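Local coordinates for cutm, flavoprotein of carbon monoxide dehydrogenase (Hydrogenophaga pseudoflava, PDB 1FFV), which binds FAD as the flavoprotein subunit of carbon monoxide dehydrogenase and probably passes electrons from the iron-sulfur clusters through this flavin to an external acceptor, at residues Met1-Phe6 with Met41-Gln47; Leu31-His35 with Val106-Thr111; Thr179-Lys185 with Gly197-Arg203. All coordinates share one frame; numbering follows the deposited sequence.

Interaction 1 of 3, residues Met1-Phe6 with Met41-Gln47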
loop_
_atom_site.group_PDB
_atom_site.type_symbol
_atom_site.label_atom_id
_atom_site.label_comp_id
_atom_site.label_asym_id
_atom_site.label_seq_id
_atom_site.Cartn_x
_atom_site.Cartn_y
_atom_site.Cartn_z
ATOM N N MET C 1 -28.897 1.489 10.230
ATOM C CA MET C 1 -27.798 1.108 11.117
ATOM C C MET C 1 -27.434 2.241 12.071
ATOM O O MET C 1 -27.111 2.013 13.239
ATOM C CB MET C 1 -26.556 0.744 10.289
ATOM C CG MET C 1 -25.369 0.242 11.102
ATOM S SD MET C 1 -25.694 -1.395 11.794
ATOM C CE MET C 1 -24.041 -1.865 12.387
ATOM N N ILE C 2 -27.483 3.463 11.550
ATOM C CA ILE C 2 -27.120 4.663 12.295
ATOM C C ILE C 2 -28.262 5.303 13.078
ATOM O O ILE C 2 -29.185 5.873 12.487
ATOM C CB ILE C 2 -26.521 5.712 11.333
ATOM C CG1 ILE C 2 -25.368 5.083 10.541
ATOM C CG2 ILE C 2 -26.063 6.954 12.095
ATOM C CD1 ILE C 2 -24.283 4.490 11.406
ATOM N N PRO C 3 -28.208 5.224 14.421
ATOM C CA PRO C 3 -29.257 5.815 15.255
ATOM C C PRO C 3 -29.084 7.328 15.294
ATOM O O PRO C 3 -27.961 7.836 15.158
ATOM C CB PRO C 3 -28.991 5.189 16.628
ATOM C CG PRO C 3 -27.533 5.057 16.650
ATOM C CD PRO C 3 -27.208 4.541 15.260
ATOM N N PRO C 4 -30.188 8.073 15.457
ATOM C CA PRO C 4 -30.100 9.537 15.512
ATOM C C PRO C 4 -29.355 9.996 16.771
ATOM O O PRO C 4 -29.099 9.200 17.684
ATOM C CB PRO C 4 -31.568 9.964 15.533
ATOM C CG PRO C 4 -32.231 8.827 16.234
ATOM C CD PRO C 4 -31.583 7.625 15.599
ATOM N N ARG C 5 -28.963 11.266 16.795
ATOM C CA ARG C 5 -28.254 11.831 17.946
ATOM C C ARG C 5 -29.157 11.933 19.178
ATOM O O ARG C 5 -30.357 12.179 19.052
ATOM C CB ARG C 5 -27.661 13.200 17.579
ATOM C CG ARG C 5 -26.209 13.112 17.131
ATOM C CD ARG C 5 -25.763 14.259 16.229
ATOM N NE ARG C 5 -26.013 15.576 16.807
ATOM C CZ ARG C 5 -26.244 16.674 16.083
ATOM N NH1 ARG C 5 -26.240 16.608 14.750
ATOM N NH2 ARG C 5 -26.554 17.825 16.687
ATOM N N PHE C 6 -28.582 11.689 20.355
ATOM C CA PHE C 6 -29.317 11.757 21.622
ATOM C C PHE C 6 -28.386 12.009 22.806
ATOM O O PHE C 6 -27.177 11.766 22.717
ATOM C CB PHE C 6 -30.100 10.458 21.867
ATOM C CG PHE C 6 -29.237 9.220 21.941
ATOM C CD1 PHE C 6 -28.604 8.863 23.121
ATOM C CD2 PHE C 6 -29.066 8.411 20.823
ATOM C CE1 PHE C 6 -27.812 7.720 23.187
ATOM C CE2 PHE C 6 -28.276 7.263 20.881
ATOM C CZ PHE C 6 -27.649 6.918 22.062
ATOM N N MET C 41 -34.097 2.273 17.052
ATOM C CA MET C 41 -33.408 3.540 16.856
ATOM C C MET C 41 -32.505 3.492 15.625
ATOM O O MET C 41 -32.463 4.445 14.841
ATOM C CB MET C 41 -32.620 3.920 18.108
ATOM C CG MET C 41 -33.505 4.297 19.291
ATOM S SD MET C 41 -32.545 4.811 20.722
ATOM C CE MET C 41 -31.963 6.421 20.164
ATOM N N LYS C 42 -31.832 2.360 15.426
ATOM C CA LYS C 42 -30.962 2.184 14.270
ATOM C C LYS C 42 -31.761 2.220 12.964
ATOM O O LYS C 42 -31.228 2.578 11.921
ATOM C CB LYS C 42 -30.164 0.886 14.399
ATOM C CG LYS C 42 -29.079 0.962 15.468
ATOM C CD LYS C 42 -28.553 -0.402 15.866
ATOM C CE LYS C 42 -27.877 -1.116 14.711
ATOM N NZ LYS C 42 -27.364 -2.441 15.174
ATOM N N LEU C 43 -33.046 1.879 13.035
ATOM C CA LEU C 43 -33.929 1.899 11.868
ATOM C C LEU C 43 -34.767 3.186 11.811
ATOM O O LEU C 43 -35.609 3.347 10.925
ATOM C CB LEU C 43 -34.871 0.695 11.887
ATOM C CG LEU C 43 -34.232 -0.686 11.757
ATOM C CD1 LEU C 43 -35.297 -1.772 11.848
ATOM C CD2 LEU C 43 -33.486 -0.781 10.440
ATOM N N ARG C 44 -34.546 4.085 12.766
ATOM C CA ARG C 44 -35.277 5.352 12.849
ATOM C C ARG C 44 -36.802 5.191 13.075
ATOM O O ARG C 44 -37.595 5.973 12.552
ATOM C CB ARG C 44 -35.004 6.222 11.609
ATOM C CG ARG C 44 -33.519 6.424 11.264
ATOM C CD ARG C 44 -32.889 7.662 11.898
ATOM N NE ARG C 44 -31.444 7.729 11.652
ATOM C CZ ARG C 44 -30.743 8.852 11.494
ATOM N NH1 ARG C 44 -31.334 10.036 11.545
ATOM N NH2 ARG C 44 -29.429 8.791 11.312
ATOM N N PHE C 45 -37.205 4.152 13.810
ATOM C CA PHE C 45 -38.618 3.923 14.140
ATOM C C PHE C 45 -38.910 4.733 15.395
ATOM O O PHE C 45 -40.028 5.206 15.604
ATOM C CB PHE C 45 -38.893 2.460 14.479
ATOM C CG PHE C 45 -38.967 1.555 13.295
ATOM C CD1 PHE C 45 -39.018 2.073 11.998
ATOM C CD2 PHE C 45 -38.950 0.169 13.473
ATOM C CE1 PHE C 45 -39.044 1.222 10.890
ATOM C CE2 PHE C 45 -38.975 -0.699 12.379
ATOM C CZ PHE C 45 -39.021 -0.171 11.080
ATOM N N ALA C 46 -37.903 4.809 16.256
ATOM C CA ALA C 46 -37.971 5.555 17.503
ATOM C C ALA C 46 -36.789 6.510 17.474
ATOM O O ALA C 46 -35.698 6.137 17.036
ATOM C CB ALA C 46 -37.856 4.609 18.695
ATOM N N GLN C 47 -37.016 7.751 17.897
ATOM C CA GLN C 47 -35.954 8.756 17.915
ATOM C C GLN C 47 -35.983 9.601 19.181
ATOM O O GLN C 47 -36.169 10.819 19.120
ATOM C CB GLN C 47 -36.046 9.653 16.676
ATOM C CG GLN C 47 -35.955 8.878 15.376
ATOM C CD GLN C 47 -35.963 9.760 14.147
ATOM O OE1 GLN C 47 -34.925 10.327 13.790
ATOM N NE2 GLN C 47 -37.112 9.856 13.477
#
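Met41, near the end of helix 37-42, meets Pro3 and Phe6 of segment 1-6. Its carbonyl O takes a CA-H...O contact from Pro3 CA at 3.5 Å, while its side chain, bent at the last torsion (chi3 72°), swings the methyl CE to within 3.6 Å of Phe6 CD2; sulfur and ring make an oblique Met-aromatic contact, and both residues also pack on Leu51 of strand 50-53. Lys42 O accepts from Met1 N at 3.1 Å. The lysine chain runs beside that of Met1 in the same direction, its CE 3.7 Å from Met1 SD, and NZ is hydrogen-bonded to the backbone of a neighbouring subunit. The helix then closes in a Schellman motif, with Arg44 at positive phi and its N bonded back to Met41 O. From this turn Arg44 reaches Ile2 O side-on with two nitrogens, NE at 3.0 Å nearly along the C=O axis and NH2 at 3.2 Å from above the carbonyl plane. Pro4 lies over one face of the guanidinium. Outside the two segments, Arg44 NH2 also forms a salt bridge with an acidic side chain of a second neighbouring subunit. Gln47 crosses Pro4 at about a right angle, its CG 3.8 Å from Pro4 CG.

Interaction 2 of 3, residues Leu31-His35 with Val106-Thr111. With FAD (flavin-adenine dinucleotide), chain J.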
loop_
_atom_site.group_PDB
_atom_site.type_symbol
_atom_site.label_atom_id
_atom_site.label_comp_id
_atom_site.label_asym_id
_atom_site.label_seq_id
_atom_site.Cartn_x
_atom_site.Cartn_y
_atom_site.Cartn_z
ATOM N N LEU C 31 -33.173 2.987 28.873
ATOM C CA LEU C 31 -32.350 2.058 28.111
ATOM C C LEU C 31 -32.004 0.882 29.020
ATOM O O LEU C 31 -31.320 1.058 30.037
ATOM C CB LEU C 31 -31.044 2.734 27.679
ATOM C CG LEU C 31 -30.278 2.290 26.423
ATOM C CD1 LEU C 31 -28.815 2.705 26.563
ATOM C CD2 LEU C 31 -30.371 0.794 26.190
ATOM N N ALA C 32 -32.499 -0.306 28.681
ATOM C CA ALA C 32 -32.188 -1.497 29.468
ATOM C C ALA C 32 -31.172 -2.304 28.651
ATOM O O ALA C 32 -30.097 -1.791 28.334
ATOM C CB ALA C 32 -33.449 -2.300 29.747
ATOM N N GLY C 33 -31.513 -3.533 28.274
ATOM C CA GLY C 33 -30.605 -4.344 27.476
ATOM C C GLY C 33 -30.381 -3.762 26.087
ATOM O O GLY C 33 -29.453 -4.158 25.379
ATOM N N GLY C 34 -31.255 -2.836 25.691
ATOM C CA GLY C 34 -31.149 -2.183 24.396
ATOM C C GLY C 34 -31.380 -3.051 23.172
ATOM O O GLY C 34 -31.282 -2.561 22.045
ATOM N N HIS C 35 -31.736 -4.316 23.371
ATOM C CA HIS C 35 -31.939 -5.198 22.231
ATOM C C HIS C 35 -33.275 -5.131 21.492
ATOM O O HIS C 35 -33.563 -5.948 20.617
ATOM C CB HIS C 35 -31.493 -6.626 22.556
ATOM C CG HIS C 35 -30.014 -6.816 22.434
ATOM N ND1 HIS C 35 -29.110 -6.113 23.201
ATOM C CD2 HIS C 35 -29.277 -7.571 21.583
ATOM C CE1 HIS C 35 -27.881 -6.422 22.825
ATOM N NE2 HIS C 35 -27.954 -7.305 21.845
ATOM N N VAL C 106 -27.746 -12.117 22.480
ATOM C CA VAL C 106 -28.896 -11.301 22.834
ATOM C C VAL C 106 -29.270 -11.554 24.290
ATOM O O VAL C 106 -29.537 -10.619 25.041
ATOM C CB VAL C 106 -30.097 -11.600 21.906
ATOM C CG1 VAL C 106 -31.311 -10.741 22.294
ATOM C CG2 VAL C 106 -29.708 -11.332 20.456
ATOM N N ARG C 107 -29.217 -12.813 24.708
ATOM C CA ARG C 107 -29.558 -13.165 26.078
ATOM C C ARG C 107 -28.594 -12.672 27.149
ATOM O O ARG C 107 -28.878 -12.800 28.333
ATOM C CB ARG C 107 -29.777 -14.668 26.206
ATOM C CG ARG C 107 -31.071 -15.131 25.566
ATOM C CD ARG C 107 -31.443 -16.518 26.045
ATOM N NE ARG C 107 -30.376 -17.467 25.768
ATOM C CZ ARG C 107 -30.276 -18.159 24.646
ATOM N NH1 ARG C 107 -31.187 -18.016 23.694
ATOM N NH2 ARG C 107 -29.247 -18.967 24.465
ATOM N N ASN C 108 -27.438 -12.153 26.744
ATOM C CA ASN C 108 -26.462 -11.611 27.691
ATOM C C ASN C 108 -26.767 -10.134 27.969
ATOM O O ASN C 108 -26.135 -9.520 28.827
ATOM C CB ASN C 108 -25.036 -11.715 27.139
ATOM C CG ASN C 108 -24.415 -13.093 27.332
ATOM O OD1 ASN C 108 -23.549 -13.497 26.537
ATOM N ND2 ASN C 108 -24.815 -13.800 28.385
ATOM N N ARG C 109 -27.714 -9.562 27.228
ATOM C CA ARG C 109 -28.074 -8.152 27.390
ATOM C C ARG C 109 -29.575 -7.945 27.619
ATOM O O ARG C 109 -29.979 -7.174 28.487
ATOM C CB ARG C 109 -27.625 -7.343 26.170
ATOM C CG ARG C 109 -26.110 -7.307 25.937
ATOM C CD ARG C 109 -25.342 -6.646 27.081
ATOM N NE ARG C 109 -25.825 -5.291 27.355
ATOM C CZ ARG C 109 -25.513 -4.572 28.433
ATOM N NH1 ARG C 109 -24.703 -5.062 29.364
ATOM N NH2 ARG C 109 -26.049 -3.370 28.599
ATOM N N GLY C 110 -30.393 -8.638 26.834
ATOM C CA GLY C 110 -31.828 -8.520 26.977
ATOM C C GLY C 110 -32.252 -8.912 28.375
ATOM O O GLY C 110 -31.794 -9.934 28.914
ATOM N N THR C 111 -33.117 -8.090 28.967
ATOM C CA THR C 111 -33.611 -8.339 30.318
ATOM C C THR C 111 -35.075 -8.767 30.334
ATOM O O THR C 111 -35.838 -8.441 29.425
ATOM C CB THR C 111 -33.462 -7.092 31.213
ATOM O OG1 THR C 111 -34.339 -6.064 30.749
ATOM C CG2 THR C 111 -32.032 -6.573 31.177
HETATM P PA FAD J . -34.766 -2.427 25.728
HETATM O O1A FAD J . -34.228 -1.262 26.450
HETATM O O2A FAD J . -34.323 -2.698 24.476
HETATM O O5B FAD J . -36.226 -2.120 25.661
HETATM C C5B FAD J . -36.958 -1.856 26.841
HETATM C C4B FAD J . -38.249 -1.155 26.440
HETATM O O4B FAD J . -39.029 -1.162 27.675
HETATM C C3B FAD J . -38.155 0.323 26.169
HETATM O O3B FAD J . -39.302 0.928 25.690
HETATM C C2B FAD J . -37.651 0.780 27.521
HETATM O O2B FAD J . -37.726 2.160 27.633
HETATM C C1B FAD J . -38.580 0.050 28.439
HETATM N N9A FAD J . -37.994 -0.535 29.632
HETATM C C8A FAD J . -36.918 -1.384 29.707
HETATM N N7A FAD J . -36.634 -1.746 30.956
HETATM C C5A FAD J . -37.565 -1.096 31.725
HETATM C C6A FAD J . -37.796 -1.089 33.162
HETATM N N6A FAD J . -37.078 -1.750 34.029
HETATM N N1A FAD J . -38.840 -0.307 33.559
HETATM C C2A FAD J . -39.610 0.393 32.695
HETATM N N3A FAD J . -39.477 0.441 31.372
HETATM C C4A FAD J . -38.441 -0.328 30.927
HETATM N N1 FAD J . -37.631 -11.503 22.614
HETATM C C2 FAD J . -38.426 -12.537 22.845
HETATM O O2 FAD J . -39.203 -12.529 23.742
HETATM N N3 FAD J . -38.408 -13.708 22.050
HETATM C C4 FAD J . -37.557 -13.835 20.986
HETATM O O4 FAD J . -37.569 -14.856 20.329
HETATM C C4X FAD J . -36.680 -12.708 20.713
HETATM N N5 FAD J . -35.829 -12.774 19.686
HETATM C C5X FAD J . -35.028 -11.697 19.471
HETATM C C6 FAD J . -34.145 -11.780 18.393
HETATM C C7 FAD J . -33.301 -10.761 18.090
HETATM C C7M FAD J . -32.360 -10.879 16.915
HETATM C C8 FAD J . -33.297 -9.563 18.887
HETATM C C8M FAD J . -32.370 -8.413 18.570
HETATM C C9 FAD J . -34.174 -9.462 19.978
HETATM C C9A FAD J . -35.029 -10.517 20.268
HETATM N N10 FAD J . -35.947 -10.480 21.358
HETATM C C10 FAD J . -36.753 -11.535 21.585
HETATM C "C1'" FAD J . -35.971 -9.272 22.247
HETATM C "C2'" FAD J . -35.226 -9.172 23.659
HETATM O "O2'" FAD J . -35.811 -10.418 23.927
HETATM C "C3'" FAD J . -35.866 -7.798 23.693
HETATM O "O3'" FAD J . -34.433 -7.787 23.890
HETATM C "C4'" FAD J . -35.819 -6.950 24.946
HETATM O "O4'" FAD J . -37.169 -7.099 24.396
HETATM C "C5'" FAD J . -36.328 -5.512 25.102
HETATM O "O5'" FAD J . -35.540 -5.921 26.446
HETATM P P FAD J . -34.292 -5.086 26.740
HETATM O O1P FAD J . -33.834 -5.583 28.131
HETATM O O2P FAD J . -33.304 -5.193 25.776
HETATM O O3P FAD J . -34.695 -3.670 26.732
HETATM O O HOH W 1 -27.610 -1.883 26.827
HETATM O O HOH W 2 -26.375 -3.825 24.950
#
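Gly33 and Arg109 come together so closely that Gly33 CA lies 3.1 Å from Arg109 O, in a CA-H...O contact. No direct hydrogen bond joins the two loops; waters and the FAD pyrophosphate do so instead. Arg109 folds back on itself at chi2 and chi3 (-62° and -56°), which turns its guanidinium toward the carbonyls of Ala32 and Gly33. One water lies in the guanidinium plane, accepts from Arg109 NH2 and donates to Ala32 O; a second accepts from Arg109 NE and donates to Gly33 O. That same Gly33 O takes a nearly straight bond from His35 ND1, 2.9 Å away and in the plane of the imidazole, which fixes the rotation of the ring. Arg109 CB then packs 3.5 Å from His35 CE1, and Val106 CG1 lies 3.8 Å from His35 CD2. The phosphate oxygen O1P of FAD is gripped from both loops: Thr111 N and OG1 each bind it at 2.7 Å, and Gly33 N adds a weak bond. Ala32 N donates to O1A at 3.0 Å and His35 N to O2P, so backbone amides supply most of the phosphate-binding groups here. Thr111 OG1 is also hydrogen-bonded to Gly114 N, as the N-cap of helix 112-117. Around the pocket, segment 31-35 leads from strand 28-31 into helix 37-42, and segment 106-111 bridges the chain between helix 92-97 and helix 112-117.

Interaction 3 of 3, residues Thr179-Lys185 with Gly197-Arg203; sequences TGWAYEK and GCAVVMR. With FAD (flavin-adenine dinucleotide), chain J.
With CG anti to the backbone N (chi1 -170°), the Tyr183 ring leans across to the neighbouring strand, where CD1 lies 3.6 Å from Ala199 CB and 3.4 Å from Cys198 O. Lys185 is extended throughout, all four torsions near 180°, which carries NZ away from the strand pair to the flavin, 2.9 Å from FAD O4. Both polar ends reach Asp124: Lys185 NZ makes a salt bridge with it and Tyr183 OH a hydrogen bond, while NZ also donates to Leu100 O. The two segments are the arms of a beta hairpin, antiparallel at 174°, that begins a four-stranded antiparallel sheet with strand 180-186 at its edge. Gly180 with Met202, Ala182 with Val200 and Glu184 with Cys198 form hydrogen-bonded pairs, each joined by two backbone bonds; the Gly180 N to Met202 O bond is 2.7 Å. Val200 and Met202 turn to helix 264-285, whereas Trp181 and Val201 point to the other side and touch Leu93 of helix 92-97. At the far end from the flavin, Thr179 CG2 packs 3.5 Å from Val201 CG1, and a water donates to Thr179 OG1 and accepts from Arg203 NE; the same OG1 is hydrogen-bonded to Ala176 O.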
loop_
_atom_site.group_PDB
_atom_site.type_symbol
_atom_site.label_atom_id
_atom_site.label_comp_id
_atom_site.label_asym_id
_atom_site.label_seq_id
_atom_site.Cartn_x
_atom_site.Cartn_y
_atom_site.Cartn_z
ATOM N N THR C 179 -46.027 -29.070 40.451
ATOM C CA THR C 179 -46.613 -28.215 39.426
ATOM C C THR C 179 -46.121 -28.591 38.031
ATOM O O THR C 179 -44.922 -28.760 37.813
ATOM C CB THR C 179 -46.278 -26.738 39.674
ATOM O OG1 THR C 179 -46.909 -26.309 40.883
ATOM C CG2 THR C 179 -46.759 -25.873 38.522
ATOM N N GLY C 180 -47.062 -28.757 37.108
ATOM C CA GLY C 180 -46.717 -29.079 35.736
ATOM C C GLY C 180 -46.640 -27.776 34.959
ATOM O O GLY C 180 -47.304 -26.794 35.322
ATOM N N TRP C 181 -45.865 -27.766 33.877
ATOM C CA TRP C 181 -45.697 -26.556 33.078
ATOM C C TRP C 181 -45.234 -26.851 31.658
ATOM O O TRP C 181 -44.838 -27.975 31.339
ATOM C CB TRP C 181 -44.668 -25.648 33.754
ATOM C CG TRP C 181 -43.427 -26.399 34.153
ATOM C CD1 TRP C 181 -43.228 -27.107 35.311
ATOM C CD2 TRP C 181 -42.249 -26.581 33.366
ATOM N NE1 TRP C 181 -42.002 -27.723 35.285
ATOM C CE2 TRP C 181 -41.377 -27.417 34.102
ATOM C CE3 TRP C 181 -41.844 -26.124 32.105
ATOM C CZ2 TRP C 181 -40.120 -27.808 33.617
ATOM C CZ3 TRP C 181 -40.596 -26.513 31.621
ATOM C CH2 TRP C 181 -39.748 -27.348 32.379
ATOM N N ALA C 182 -45.247 -25.820 30.818
ATOM C CA ALA C 182 -44.808 -25.962 29.441
ATOM C C ALA C 182 -44.894 -24.665 28.657
ATOM O O ALA C 182 -45.690 -23.783 28.975
ATOM C CB ALA C 182 -45.632 -27.041 28.730
ATOM N N TYR C 183 -44.010 -24.537 27.673
ATOM C CA TYR C 183 -44.008 -23.397 26.766
ATOM C C TYR C 183 -43.718 -23.951 25.381
ATOM O O TYR C 183 -42.586 -24.332 25.081
ATOM C CB TYR C 183 -42.958 -22.343 27.110
ATOM C CG TYR C 183 -43.165 -21.081 26.303
ATOM C CD1 TYR C 183 -44.419 -20.462 26.275
ATOM C CD2 TYR C 183 -42.139 -20.528 25.529
ATOM C CE1 TYR C 183 -44.654 -19.331 25.498
ATOM C CE2 TYR C 183 -42.367 -19.383 24.741
ATOM C CZ TYR C 183 -43.632 -18.796 24.737
ATOM O OH TYR C 183 -43.903 -17.680 23.981
ATOM N N GLU C 184 -44.762 -24.083 24.574
ATOM C CA GLU C 184 -44.611 -24.590 23.215
ATOM C C GLU C 184 -44.528 -23.393 22.285
ATOM O O GLU C 184 -45.469 -22.603 22.204
ATOM C CB GLU C 184 -45.800 -25.474 22.830
ATOM C CG GLU C 184 -45.914 -26.770 23.625
ATOM C CD GLU C 184 -44.779 -27.748 23.358
ATOM O OE1 GLU C 184 -44.403 -27.949 22.180
ATOM O OE2 GLU C 184 -44.262 -28.325 24.338
ATOM N N LYS C 185 -43.397 -23.258 21.597
ATOM C CA LYS C 185 -43.190 -22.144 20.677
ATOM C C LYS C 185 -42.875 -22.580 19.237
ATOM O O LYS C 185 -41.846 -23.211 18.971
ATOM C CB LYS C 185 -42.084 -21.230 21.228
ATOM C CG LYS C 185 -41.627 -20.109 20.311
ATOM C CD LYS C 185 -40.478 -19.346 20.970
ATOM C CE LYS C 185 -39.978 -18.186 20.113
ATOM N NZ LYS C 185 -38.931 -17.402 20.816
ATOM N N GLY C 197 -47.425 -19.298 20.144
ATOM C CA GLY C 197 -46.861 -19.949 21.311
ATOM C C GLY C 197 -47.888 -20.056 22.421
ATOM O O GLY C 197 -48.871 -19.306 22.441
ATOM N N CYS C 198 -47.683 -21.006 23.328
ATOM C CA CYS C 198 -48.596 -21.191 24.447
ATOM C C CYS C 198 -47.868 -21.574 25.719
ATOM O O CYS C 198 -47.103 -22.545 25.751
ATOM C CB CYS C 198 -49.663 -22.240 24.138
ATOM S SG CYS C 198 -50.694 -22.688 25.590
ATOM N N ALA C 199 -48.099 -20.780 26.762
ATOM C CA ALA C 199 -47.509 -21.013 28.073
ATOM C C ALA C 199 -48.588 -21.620 28.966
ATOM O O ALA C 199 -49.737 -21.167 28.962
ATOM C CB ALA C 199 -47.002 -19.701 28.669
ATOM N N VAL C 200 -48.210 -22.654 29.715
ATOM C CA VAL C 200 -49.126 -23.343 30.618
ATOM C C VAL C 200 -48.485 -23.710 31.956
ATOM O O VAL C 200 -47.329 -24.128 32.014
ATOM C CB VAL C 200 -49.640 -24.674 29.990
ATOM C CG1 VAL C 200 -50.269 -25.567 31.066
ATOM C CG2 VAL C 200 -50.661 -24.399 28.905
ATOM N N VAL C 201 -49.254 -23.528 33.026
ATOM C CA VAL C 201 -48.846 -23.914 34.372
ATOM C C VAL C 201 -50.093 -24.614 34.906
ATOM O O VAL C 201 -51.201 -24.079 34.788
ATOM C CB VAL C 201 -48.512 -22.709 35.285
ATOM C CG1 VAL C 201 -48.094 -23.208 36.661
ATOM C CG2 VAL C 201 -47.393 -21.868 34.684
ATOM N N MET C 202 -49.932 -25.833 35.416
ATOM C CA MET C 202 -51.073 -26.577 35.940
ATOM C C MET C 202 -50.747 -27.492 37.117
ATOM O O MET C 202 -49.602 -27.910 37.308
ATOM C CB MET C 202 -51.755 -27.397 34.828
ATOM C CG MET C 202 -51.050 -28.691 34.437
ATOM S SD MET C 202 -51.921 -29.621 33.128
ATOM C CE MET C 202 -53.055 -30.451 34.038
ATOM N N ARG C 203 -51.765 -27.762 37.923
ATOM C CA ARG C 203 -51.635 -28.644 39.072
ATOM C C ARG C 203 -52.637 -29.771 38.908
ATOM O O ARG C 203 -53.695 -29.602 38.296
ATOM C CB ARG C 203 -51.863 -27.899 40.390
ATOM C CG ARG C 203 -50.600 -27.304 40.995
ATOM C CD ARG C 203 -50.907 -26.541 42.280
ATOM N NE ARG C 203 -50.759 -25.102 42.082
ATOM C CZ ARG C 203 -51.644 -24.183 42.457
ATOM N NH1 ARG C 203 -52.769 -24.528 43.070
ATOM N NH2 ARG C 203 -51.417 -22.911 42.167
HETATM P PA FAD J . -34.766 -2.427 25.728
HETATM O O1A FAD J . -34.228 -1.262 26.450
HETATM O O2A FAD J . -34.323 -2.698 24.476
HETATM O O5B FAD J . -36.226 -2.120 25.661
HETATM C C5B FAD J . -36.958 -1.856 26.841
HETATM C C4B FAD J . -38.249 -1.155 26.440
HETATM O O4B FAD J . -39.029 -1.162 27.675
HETATM C C3B FAD J . -38.155 0.323 26.169
HETATM O O3B FAD J . -39.302 0.928 25.690
HETATM C C2B FAD J . -37.651 0.780 27.521
HETATM O O2B FAD J . -37.726 2.160 27.633
HETATM C C1B FAD J . -38.580 0.050 28.439
HETATM N N9A FAD J . -37.994 -0.535 29.632
HETATM C C8A FAD J . -36.918 -1.384 29.707
HETATM N N7A FAD J . -36.634 -1.746 30.956
HETATM C C5A FAD J . -37.565 -1.096 31.725
HETATM C C6A FAD J . -37.796 -1.089 33.162
HETATM N N6A FAD J . -37.078 -1.750 34.029
HETATM N N1A FAD J . -38.840 -0.307 33.559
HETATM C C2A FAD J . -39.610 0.393 32.695
HETATM N N3A FAD J . -39.477 0.441 31.372
HETATM C C4A FAD J . -38.441 -0.328 30.927
HETATM N N1 FAD J . -37.631 -11.503 22.614
HETATM C C2 FAD J . -38.426 -12.537 22.845
HETATM O O2 FAD J . -39.203 -12.529 23.742
HETATM N N3 FAD J . -38.408 -13.708 22.050
HETATM C C4 FAD J . -37.557 -13.835 20.986
HETATM O O4 FAD J . -37.569 -14.856 20.329
HETATM C C4X FAD J . -36.680 -12.708 20.713
HETATM N N5 FAD J . -35.829 -12.774 19.686
HETATM C C5X FAD J . -35.028 -11.697 19.471
HETATM C C6 FAD J . -34.145 -11.780 18.393
HETATM C C7 FAD J . -33.301 -10.761 18.090
HETATM C C7M FAD J . -32.360 -10.879 16.915
HETATM C C8 FAD J . -33.297 -9.563 18.887
HETATM C C8M FAD J . -32.370 -8.413 18.570
HETATM C C9 FAD J . -34.174 -9.462 19.978
HETATM C C9A FAD J . -35.029 -10.517 20.268
HETATM N N10 FAD J . -35.947 -10.480 21.358
HETATM C C10 FAD J . -36.753 -11.535 21.585
HETATM C "C1'" FAD J . -35.971 -9.272 22.247
HETATM C "C2'" FAD J . -35.226 -9.172 23.659
HETATM O "O2'" FAD J . -35.811 -10.418 23.927
HETATM C "C3'" FAD J . -35.866 -7.798 23.693
HETATM O "O3'" FAD J . -34.433 -7.787 23.890
HETATM C "C4'" FAD J . -35.819 -6.950 24.946
HETATM O "O4'" FAD J . -37.169 -7.099 24.396
HETATM C "C5'" FAD J . -36.328 -5.512 25.102
HETATM O "O5'" FAD J . -35.540 -5.921 26.446
HETATM P P FAD J . -34.292 -5.086 26.740
HETATM O O1P FAD J . -33.834 -5.583 28.131
HETATM O O2P FAD J . -33.304 -5.193 25.776
HETATM O O3P FAD J . -34.695 -3.670 26.732
HETATM O O HOH W 3 -47.884 -23.892 41.414
#

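From the N terminus, the chain leaves interaction 1 at residues 1-6, passes strand 7-9 and helix 14-24, and enters interaction 2 at 31-35 before helix 37-42 brings it back to close interaction 1 at 41-47, setting the N-terminal segment against that helix's end. Interaction 2 closes only at 106-111, joining the loop after strand 28-31 to the loop before helix 112-117, so the two contacts cross along the chain. Interaction 3 follows in series, a short hairpin closure in the C-terminal domain, across the chain's centre from the other two. The centres of interactions 2 and 3 lie about 25 Å apart, yet both touch FAD: the first holds its pyrophosphate, and Lys185 of the second reaches its flavin.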